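Long-range contact in ribosomal RNA processing protein 6 (Trypanosoma brucei brucei, PDB 4NLC), which probably acts as a 3'-5' exoribonuclease that binds single-stranded RNA and trims it in ribosomal RNA processing: residues G37-V50 with L251-R264. The protein carries 1 engineered substitution. Sequence-based numbering, arbitrary orientation.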
ATOM      1  N   GLY A  37       3.256 -10.441  14.859  1.00 36.16           N
ATOM      2  CA  GLY A  37       2.054 -11.252  14.639  1.00 36.26           C
ATOM      3  C   GLY A  37       0.818 -10.861  15.449  1.00 38.55           C
ATOM      4  O   GLY A  37      -0.174 -11.588  15.445  1.00 37.68           O
ATOM      5  N   VAL A  38       0.856  -9.701  16.138  1.00 34.35           N
ATOM      6  CA  VAL A  38      -0.246  -9.195  16.956  1.00 33.14           C
ATOM      7  C   VAL A  38      -0.695  -7.817  16.430  1.00 35.27           C
ATOM      8  O   VAL A  38       0.081  -6.859  16.381  1.00 33.46           O
ATOM      9  CB  VAL A  38       0.104  -9.155  18.478  1.00 38.02           C
ATOM     10  CG1 VAL A  38      -1.072  -8.636  19.317  1.00 37.39           C
ATOM     11  CG2 VAL A  38       0.566 -10.529  18.993  1.00 39.22           C
ATOM     12  N   HIS A  39      -1.960  -7.734  16.040  1.00 30.10           N
ATOM     13  CA  HIS A  39      -2.589  -6.486  15.638  1.00 28.08           C
ATOM     14  C   HIS A  39      -2.874  -5.774  16.980  1.00 30.60           C
ATOM     15  O   HIS A  39      -3.618  -6.327  17.798  1.00 30.05           O
ATOM     16  CB  HIS A  39      -3.884  -6.816  14.898  1.00 27.65           C
ATOM     17  CG  HIS A  39      -4.585  -5.652  14.296  1.00 29.30           C
ATOM     18  ND1 HIS A  39      -5.020  -4.582  15.068  1.00 30.26           N
ATOM     19  CD2 HIS A  39      -4.997  -5.476  13.021  1.00 29.59           C
ATOM     20  CE1 HIS A  39      -5.680  -3.798  14.235  1.00 29.36           C
ATOM     21  NE2 HIS A  39      -5.678  -4.291  12.985  1.00 29.03           N
ATOM     22  N   PRO A  40      -2.281  -4.589  17.254  1.00 27.35           N
ATOM     23  CA  PRO A  40      -2.441  -3.987  18.593  1.00 26.98           C
ATOM     24  C   PRO A  40      -3.825  -3.433  18.918  1.00 30.95           C
ATOM     25  O   PRO A  40      -4.116  -3.180  20.081  1.00 30.45           O
ATOM     26  CB  PRO A  40      -1.355  -2.922  18.637  1.00 28.13           C
ATOM     27  CG  PRO A  40      -1.110  -2.564  17.234  1.00 32.10           C
ATOM     28  CD  PRO A  40      -1.341  -3.801  16.426  1.00 27.84           C
ATOM     29  N   PHE A  41      -4.683  -3.274  17.920  1.00 28.39           N
ATOM     30  CA  PHE A  41      -6.049  -2.822  18.181  1.00 28.38           C
ATOM     31  C   PHE A  41      -7.091  -3.948  17.966  1.00 30.61           C
ATOM     32  O   PHE A  41      -8.277  -3.660  17.881  1.00 29.51           O
ATOM     33  CB  PHE A  41      -6.367  -1.551  17.376  1.00 29.16           C
ATOM     34  CG  PHE A  41      -5.642  -0.361  17.943  1.00 30.54           C
ATOM     35  CD1 PHE A  41      -6.091   0.259  19.106  1.00 34.36           C
ATOM     36  CD2 PHE A  41      -4.477   0.110  17.349  1.00 31.69           C
ATOM     37  CE1 PHE A  41      -5.384   1.336  19.660  1.00 34.89           C
ATOM     38  CE2 PHE A  41      -3.796   1.203  17.881  1.00 33.70           C
ATOM     39  CZ  PHE A  41      -4.236   1.793  19.047  1.00 32.25           C
ATOM     40  N   ALA A  42      -6.654  -5.223  17.917  1.00 28.55           N
ATOM     41  CA  ALA A  42      -7.567  -6.357  17.674  1.00 29.87           C
ATOM     42  C   ALA A  42      -8.719  -6.433  18.671  1.00 32.94           C
ATOM     43  O   ALA A  42      -9.863  -6.545  18.250  1.00 32.87           O
ATOM     44  CB  ALA A  42      -6.811  -7.680  17.615  1.00 31.17           C
ATOM     45  N   GLU A  43      -8.426  -6.280  19.964  1.00 29.71           N
ATOM     46  CA  GLU A  43      -9.422  -6.314  21.044  1.00 31.55           C
ATOM     47  C   GLU A  43     -10.404  -5.132  20.951  1.00 36.39           C
ATOM     48  O   GLU A  43     -11.599  -5.328  21.121  1.00 36.62           O
ATOM     49  CB  GLU A  43      -8.748  -6.357  22.432  1.00 33.39           C
ATOM     50  CG  GLU A  43      -7.773  -7.506  22.612  1.00 48.63           C
ATOM     51  CD  GLU A  43      -6.316  -7.229  22.269  1.00 85.87           C
ATOM     52  OE1 GLU A  43      -6.031  -6.292  21.482  1.00 64.86           O
ATOM     53  OE2 GLU A  43      -5.454  -7.978  22.781  1.00 95.95           O
ATOM     54  N   ARG A  44      -9.907  -3.918  20.652  1.00 32.73           N
ATOM     55  CA  ARG A  44     -10.791  -2.755  20.504  1.00 31.45           C
ATOM     56  C   ARG A  44     -11.741  -2.892  19.291  1.00 32.01           C
ATOM     57  O   ARG A  44     -12.934  -2.628  19.434  1.00 30.62           O
ATOM     58  CB  ARG A  44      -9.989  -1.454  20.442  1.00 30.78           C
ATOM     59  CG  ARG A  44     -10.830  -0.240  20.772  1.00 39.72           C
ATOM     60  CD  ARG A  44     -10.017   1.034  20.742  1.00 56.70           C
ATOM     61  NE  ARG A  44      -9.064   1.145  21.850  1.00 48.97           N
ATOM     62  CZ  ARG A  44      -8.187   2.133  21.959  1.00 66.99           C
ATOM     63  NH1 ARG A  44      -8.154   3.100  21.056  1.00 54.05           N
ATOM     64  NH2 ARG A  44      -7.340   2.167  22.979  1.00 63.59           N
ATOM     65  N   ILE A  45     -11.216  -3.313  18.114  1.00 26.71           N
ATOM     66  CA  ILE A  45     -12.024  -3.490  16.897  1.00 26.20           C
ATOM     67  C   ILE A  45     -13.101  -4.593  17.087  1.00 32.57           C
ATOM     68  O   ILE A  45     -14.253  -4.424  16.664  1.00 33.39           O
ATOM     69  CB  ILE A  45     -11.132  -3.716  15.640  1.00 28.39           C
ATOM     70  CG1 ILE A  45     -10.183  -2.496  15.374  1.00 28.68           C
ATOM     71  CG2 ILE A  45     -11.969  -4.081  14.406  1.00 26.90           C
ATOM     72  CD1 ILE A  45      -9.122  -2.694  14.236  1.00 35.61           C
ATOM     73  N   LYS A  46     -12.733  -5.708  17.724  1.00 29.31           N
ATOM     74  CA  LYS A  46     -13.685  -6.800  17.974  1.00 29.58           C
ATOM     75  C   LYS A  46     -14.742  -6.420  19.027  1.00 35.22           C
ATOM     76  O   LYS A  46     -15.793  -7.033  19.049  1.00 36.96           O
ATOM     77  CB  LYS A  46     -12.964  -8.104  18.355  1.00 30.84           C
ATOM     78  CG  LYS A  46     -12.129  -8.684  17.208  1.00 30.71           C
ATOM     79  CD  LYS A  46     -11.109  -9.648  17.709  1.00 20.67           C
ATOM     80  CE  LYS A  46     -10.269 -10.191  16.580  1.00 33.65           C
ATOM     81  NZ  LYS A  46      -9.193 -11.099  17.085  1.00 28.09           N
ATOM     82  N   ALA A  47     -14.467  -5.429  19.892  1.00 32.10           N
ATOM     83  CA  ALA A  47     -15.400  -4.954  20.922  1.00 32.68           C
ATOM     84  C   ALA A  47     -16.183  -3.688  20.477  1.00 40.84           C
ATOM     85  O   ALA A  47     -16.911  -3.126  21.291  1.00 41.84           O
ATOM     86  CB  ALA A  47     -14.627  -4.646  22.200  1.00 33.13           C
ATOM     87  N   VAL A  48     -16.017  -3.224  19.218  1.00 39.82           N
ATOM     88  CA  VAL A  48     -16.632  -1.970  18.761  1.00 41.12           C
ATOM     89  C   VAL A  48     -17.870  -2.198  17.898  1.00 44.47           C
ATOM     90  O   VAL A  48     -17.882  -3.080  17.039  1.00 44.97           O
ATOM     91  CB  VAL A  48     -15.566  -1.045  18.075  1.00 45.50           C
ATOM     92  CG1 VAL A  48     -15.869  -0.752  16.605  1.00 44.98           C
ATOM     93  CG2 VAL A  48     -15.377   0.244  18.861  1.00 45.46           C
ATOM     94  N   SER A  49     -18.907  -1.376  18.120  1.00 39.23           N
ATOM     95  CA  SER A  49     -20.160  -1.443  17.371  1.00 38.56           C
ATOM     96  C   SER A  49     -20.157  -0.423  16.242  1.00 41.21           C
ATOM     97  O   SER A  49     -19.447   0.581  16.306  1.00 39.71           O
ATOM     98  CB  SER A  49     -21.344  -1.125  18.283  1.00 42.68           C
ATOM     99  OG  SER A  49     -21.277  -1.812  19.520  1.00 53.73           O
ATOM    100  N   VAL A  50     -21.003  -0.651  15.240  1.00 38.26           N
ATOM    101  CA  VAL A  50     -21.213   0.288  14.138  1.00 37.48           C
ATOM    102  C   VAL A  50     -22.117   1.418  14.729  1.00 40.27           C
ATOM    103  O   VAL A  50     -23.079   1.088  15.436  1.00 40.54           O
ATOM    104  CB  VAL A  50     -21.938  -0.401  12.942  1.00 41.17           C
ATOM    105  CG1 VAL A  50     -22.087   0.558  11.771  1.00 40.96           C
ATOM    106  CG2 VAL A  50     -21.241  -1.694  12.512  1.00 40.00           C
ATOM    107  N   LEU A 251     -25.210  -4.369   7.636  1.00 32.42           N
ATOM    108  CA  LEU A 251     -24.434  -4.836   8.802  1.00 32.00           C
ATOM    109  C   LEU A 251     -23.409  -5.895   8.392  1.00 31.21           C
ATOM    110  O   LEU A 251     -22.309  -5.901   8.938  1.00 28.65           O
ATOM    111  CB  LEU A 251     -25.341  -5.406   9.902  1.00 33.23           C
ATOM    112  CG  LEU A 251     -25.758  -4.460  11.002  1.00 40.28           C
ATOM    113  CD1 LEU A 251     -26.894  -5.072  11.829  1.00 42.09           C
ATOM    114  CD2 LEU A 251     -24.577  -4.119  11.924  1.00 43.91           C
ATOM    115  N   HIS A 252     -23.760  -6.770   7.419  1.00 26.95           N
ATOM    116  CA  HIS A 252     -22.842  -7.800   6.902  1.00 27.33           C
ATOM    117  C   HIS A 252     -21.596  -7.142   6.264  1.00 27.58           C
ATOM    118  O   HIS A 252     -20.472  -7.565   6.513  1.00 25.31           O
ATOM    119  CB  HIS A 252     -23.543  -8.743   5.909  1.00 29.29           C
ATOM    120  CG  HIS A 252     -22.627  -9.760   5.304  1.00 33.38           C
ATOM    121  ND1 HIS A 252     -22.179 -10.847   6.024  1.00 35.59           N
ATOM    122  CD2 HIS A 252     -22.089  -9.808   4.062  1.00 35.75           C
ATOM    123  CE1 HIS A 252     -21.382 -11.516   5.211  1.00 35.10           C
ATOM    124  NE2 HIS A 252     -21.289 -10.925   4.023  1.00 35.55           N
ATOM    125  N   VAL A 253     -21.800  -6.062   5.514  1.00 23.24           N
ATOM    126  CA  VAL A 253     -20.712  -5.357   4.838  1.00 20.72           C
ATOM    127  C   VAL A 253     -19.811  -4.642   5.863  1.00 26.52           C
ATOM    128  O   VAL A 253     -18.591  -4.736   5.766  1.00 25.90           O
ATOM    129  CB  VAL A 253     -21.237  -4.457   3.700  1.00 22.58           C
ATOM    130  CG1 VAL A 253     -20.105  -3.651   3.088  1.00 21.71           C
ATOM    131  CG2 VAL A 253     -21.905  -5.317   2.621  1.00 22.03           C
ATOM    132  N   PHE A 254     -20.405  -4.023   6.892  1.00 25.62           N
ATOM    133  CA  PHE A 254     -19.656  -3.425   7.995  1.00 26.19           C
ATOM    134  C   PHE A 254     -18.851  -4.514   8.707  1.00 28.97           C
ATOM    135  O   PHE A 254     -17.730  -4.251   9.108  1.00 27.71           O
ATOM    136  CB  PHE A 254     -20.607  -2.757   8.992  1.00 28.73           C
ATOM    137  CG  PHE A 254     -20.836  -1.289   8.720  1.00 29.96           C
ATOM    138  CD1 PHE A 254     -19.856  -0.343   9.033  1.00 32.12           C
ATOM    139  CD2 PHE A 254     -22.036  -0.846   8.186  1.00 31.20           C
ATOM    140  CE1 PHE A 254     -20.071   1.021   8.795  1.00 32.64           C
ATOM    141  CE2 PHE A 254     -22.244   0.521   7.929  1.00 34.86           C
ATOM    142  CZ  PHE A 254     -21.268   1.443   8.250  1.00 32.10           C
ATOM    143  N   GLN A 255     -19.412  -5.743   8.812  1.00 26.47           N
ATOM    144  CA  GLN A 255     -18.758  -6.894   9.464  1.00 26.07           C
ATOM    145  C   GLN A 255     -17.576  -7.407   8.674  1.00 28.72           C
ATOM    146  O   GLN A 255     -16.513  -7.643   9.244  1.00 27.57           O
ATOM    147  CB  GLN A 255     -19.767  -8.019   9.790  1.00 26.98           C
ATOM    148  CG  GLN A 255     -20.632  -7.641  11.003  1.00 44.28           C
ATOM    149  CD  GLN A 255     -21.943  -8.382  11.146  1.00 60.17           C
ATOM    150  OE1 GLN A 255     -22.476  -8.993  10.211  1.00 56.19           O
ATOM    151  NE2 GLN A 255     -22.528  -8.279  12.322  1.00 49.05           N
ATOM    152  N   GLU A 256     -17.752  -7.543   7.353  1.00 25.51           N
ATOM    153  CA  GLU A 256     -16.696  -7.967   6.440  1.00 25.27           C
ATOM    154  C   GLU A 256     -15.557  -6.945   6.400  1.00 28.14           C
ATOM    155  O   GLU A 256     -14.401  -7.354   6.422  1.00 27.67           O
ATOM    156  CB  GLU A 256     -17.277  -8.267   5.050  1.00 26.95           C
ATOM    157  CG  GLU A 256     -18.196  -9.479   5.064  1.00 36.02           C
ATOM    158  CD  GLU A 256     -17.491 -10.820   5.111  1.00 59.03           C
ATOM    159  OE1 GLU A 256     -17.240 -11.326   6.228  1.00 50.44           O
ATOM    160  OE2 GLU A 256     -17.204 -11.374   4.026  1.00 62.80           O
ATOM    161  N   SER A 257     -15.889  -5.624   6.361  1.00 23.62           N
ATOM    162  CA  SER A 257     -14.930  -4.506   6.386  1.00 23.19           C
ATOM    163  C   SER A 257     -14.115  -4.505   7.703  1.00 28.99           C
ATOM    164  O   SER A 257     -12.919  -4.259   7.664  1.00 28.98           O
ATOM    165  CB  SER A 257     -15.647  -3.170   6.223  1.00 23.23           C
ATOM    166  OG  SER A 257     -16.488  -3.160   5.079  1.00 21.63           O
ATOM    167  N   ARG A 258     -14.753  -4.841   8.845  1.00 27.12           N
ATOM    168  CA  ARG A 258     -14.109  -4.946  10.162  1.00 27.40           C
ATOM    169  C   ARG A 258     -13.062  -6.080  10.142  1.00 30.85           C
ATOM    170  O   ARG A 258     -11.951  -5.891  10.616  1.00 31.86           O
ATOM    171  CB  ARG A 258     -15.169  -5.175  11.256  1.00 29.35           C
ATOM    172  CG  ARG A 258     -14.625  -5.604  12.623  1.00 33.40           C
ATOM    173  CD  ARG A 258     -15.581  -5.265  13.753  1.00 45.34           C
ATOM    174  NE  ARG A 258     -16.779  -6.098  13.729  1.00 52.33           N
ATOM    175  CZ  ARG A 258     -18.019  -5.639  13.849  1.00 63.57           C
ATOM    176  NH1 ARG A 258     -18.240  -4.344  14.050  1.00 49.10           N
ATOM    177  NH2 ARG A 258     -19.047  -6.474  13.796  1.00 50.92           N
ATOM    178  N   LEU A 259     -13.407  -7.229   9.550  1.00 26.68           N
ATOM    179  CA  LEU A 259     -12.498  -8.355   9.375  1.00 27.19           C
ATOM    180  C   LEU A 259     -11.271  -7.948   8.568  1.00 30.67           C
ATOM    181  O   LEU A 259     -10.160  -8.370   8.901  1.00 29.82           O
ATOM    182  CB  LEU A 259     -13.224  -9.552   8.735  1.00 27.77           C
ATOM    183  CG  LEU A 259     -14.299 -10.206   9.633  1.00 33.28           C
ATOM    184  CD1 LEU A 259     -15.079 -11.246   8.888  1.00 33.06           C
ATOM    185  CD2 LEU A 259     -13.690 -10.835  10.857  1.00 36.76           C
ATOM    186  N   LEU A 260     -11.460  -7.079   7.554  1.00 27.71           N
ATOM    187  CA  LEU A 260     -10.362  -6.537   6.737  1.00 27.25           C
ATOM    188  C   LEU A 260      -9.475  -5.582   7.563  1.00 28.55           C
ATOM    189  O   LEU A 260      -8.255  -5.583   7.389  1.00 28.84           O
ATOM    190  CB  LEU A 260     -10.898  -5.833   5.481  1.00 27.35           C
ATOM    191  CG  LEU A 260      -9.868  -5.503   4.401  1.00 32.54           C
ATOM    192  CD1 LEU A 260      -9.283  -6.766   3.791  1.00 33.33           C
ATOM    193  CD2 LEU A 260     -10.470  -4.649   3.330  1.00 33.71           C
ATOM    194  N   SER A 261     -10.080  -4.802   8.470  1.00 23.22           N
ATOM    195  CA  SER A 261      -9.345  -3.890   9.357  1.00 22.85           C
ATOM    196  C   SER A 261      -8.511  -4.647  10.393  1.00 26.04           C
ATOM    197  O   SER A 261      -7.571  -4.083  10.928  1.00 25.18           O
ATOM    198  CB  SER A 261     -10.285  -2.894  10.031  1.00 27.34           C
ATOM    199  OG  SER A 261     -10.999  -3.472  11.109  1.00 36.85           O
ATOM    200  N   LEU A 262      -8.832  -5.936  10.641  1.00 23.78           N
ATOM    201  CA  LEU A 262      -8.100  -6.834  11.542  1.00 23.94           C
ATOM    202  C   LEU A 262      -6.899  -7.513  10.866  1.00 28.72           C
ATOM    203  O   LEU A 262      -6.104  -8.192  11.522  1.00 29.01           O
ATOM    204  CB  LEU A 262      -9.051  -7.851  12.181  1.00 24.55           C
ATOM    205  CG  LEU A 262     -10.051  -7.251  13.187  1.00 29.22           C
ATOM    206  CD1 LEU A 262     -11.143  -8.242  13.512  1.00 30.69           C
ATOM    207  CD2 LEU A 262      -9.333  -6.794  14.470  1.00 29.21           C
ATOM    208  N   GLU A 263      -6.736  -7.293   9.568  1.00 26.53           N
ATOM    209  CA  GLU A 263      -5.584  -7.820   8.855  1.00 27.56           C
ATOM    210  C   GLU A 263      -4.333  -7.061   9.262  1.00 31.68           C
ATOM    211  O   GLU A 263      -4.399  -5.889   9.652  1.00 30.80           O
ATOM    212  CB  GLU A 263      -5.790  -7.783   7.347  1.00 29.14           C
ATOM    213  CG  GLU A 263      -6.892  -8.757   6.943  1.00 37.48           C
ATOM    214  CD  GLU A 263      -7.062  -9.035   5.469  1.00 46.81           C
ATOM    215  OE1 GLU A 263      -6.398  -8.364   4.649  1.00 55.53           O
ATOM    216  OE2 GLU A 263      -7.908  -9.891   5.133  1.00 49.75           O
ATOM    217  N   ARG A 264      -3.203  -7.759   9.224  1.00 28.94           N
ATOM    218  CA  ARG A 264      -1.929  -7.210   9.645  1.00 28.18           C
ATOM    219  C   ARG A 264      -0.971  -7.127   8.496  1.00 31.85           C
ATOM    220  O   ARG A 264      -0.919  -8.029   7.647  1.00 31.74           O
ATOM    221  CB  ARG A 264      -1.274  -8.115  10.691  1.00 26.78           C
ATOM    222  CG  ARG A 264      -2.016  -8.265  11.988  1.00 32.79           C
ATOM    223  CD  ARG A 264      -1.285  -9.246  12.884  1.00 35.58           C
ATOM    224  NE  ARG A 264      -1.479 -10.625  12.444  1.00 34.30           N
ATOM    225  CZ  ARG A 264      -0.571 -11.337  11.792  1.00 57.95           C
ATOM    226  NH1 ARG A 264       0.620 -10.814  11.509  1.00 47.04           N
ATOM    227  NH2 ARG A 264      -0.836 -12.583  11.426  1.00 52.22           N
TER
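Val50 sets its CG1 methyl over one face of the Phe254 ring, 3.5 Å from the centroid and only 6° off the ring normal. This is a CH-pi contact. CG1 lies anti to the backbone N (chi1 -177°), which puts it above the ring while CG2 rests beside Phe254 CB. At the other end, the His39 ring is met at its edge. Its NE2 donates to Ser261 O over 2.8 Å, with an N-H...O angle of 142°. The bond uses a lone pair of that carbonyl, although the oxygen is somewhat tilted from the ring plane. The other ring nitrogen, ND1, accepts from Phe41 N in the ring plane. The two bonds fix the rotation of the imidazole and point to the NE2-protonated tautomer. Glu263 O and Arg264 CG also lie at the edge. Gly37 O sits over one face of the Arg264 guanidinium, 3.4 Å from NE, but the angle is too poor for a hydrogen bond.

Between these ends the packing is mainly apolar. Ile45 CG2 touches Arg258 CG at 3.5 Å, and the two side chains lie alongside, pointing opposite ways. Leu262 fits its CD2 against Ala42 CA and Ile45 CB, while its CD1 meets the aliphatic chain of Lys46 (3.7 Å to CE). Ser261 OG faces Ile45 CG2 and bonds back to Arg258 O.

The contact lays the segment 37-50, with its short helix 42-46, along helix 249-261, beside strand 169-171, an outermost strand of the six-stranded mixed sheet of the exonuclease fold. Phe170 of that strand meets Phe254 edge-to-face, and Tyr165 packs against His39. Gln159 of helix 152-162 touches His39 and Arg264, and Val253 and Glu256 touch helix 172-178.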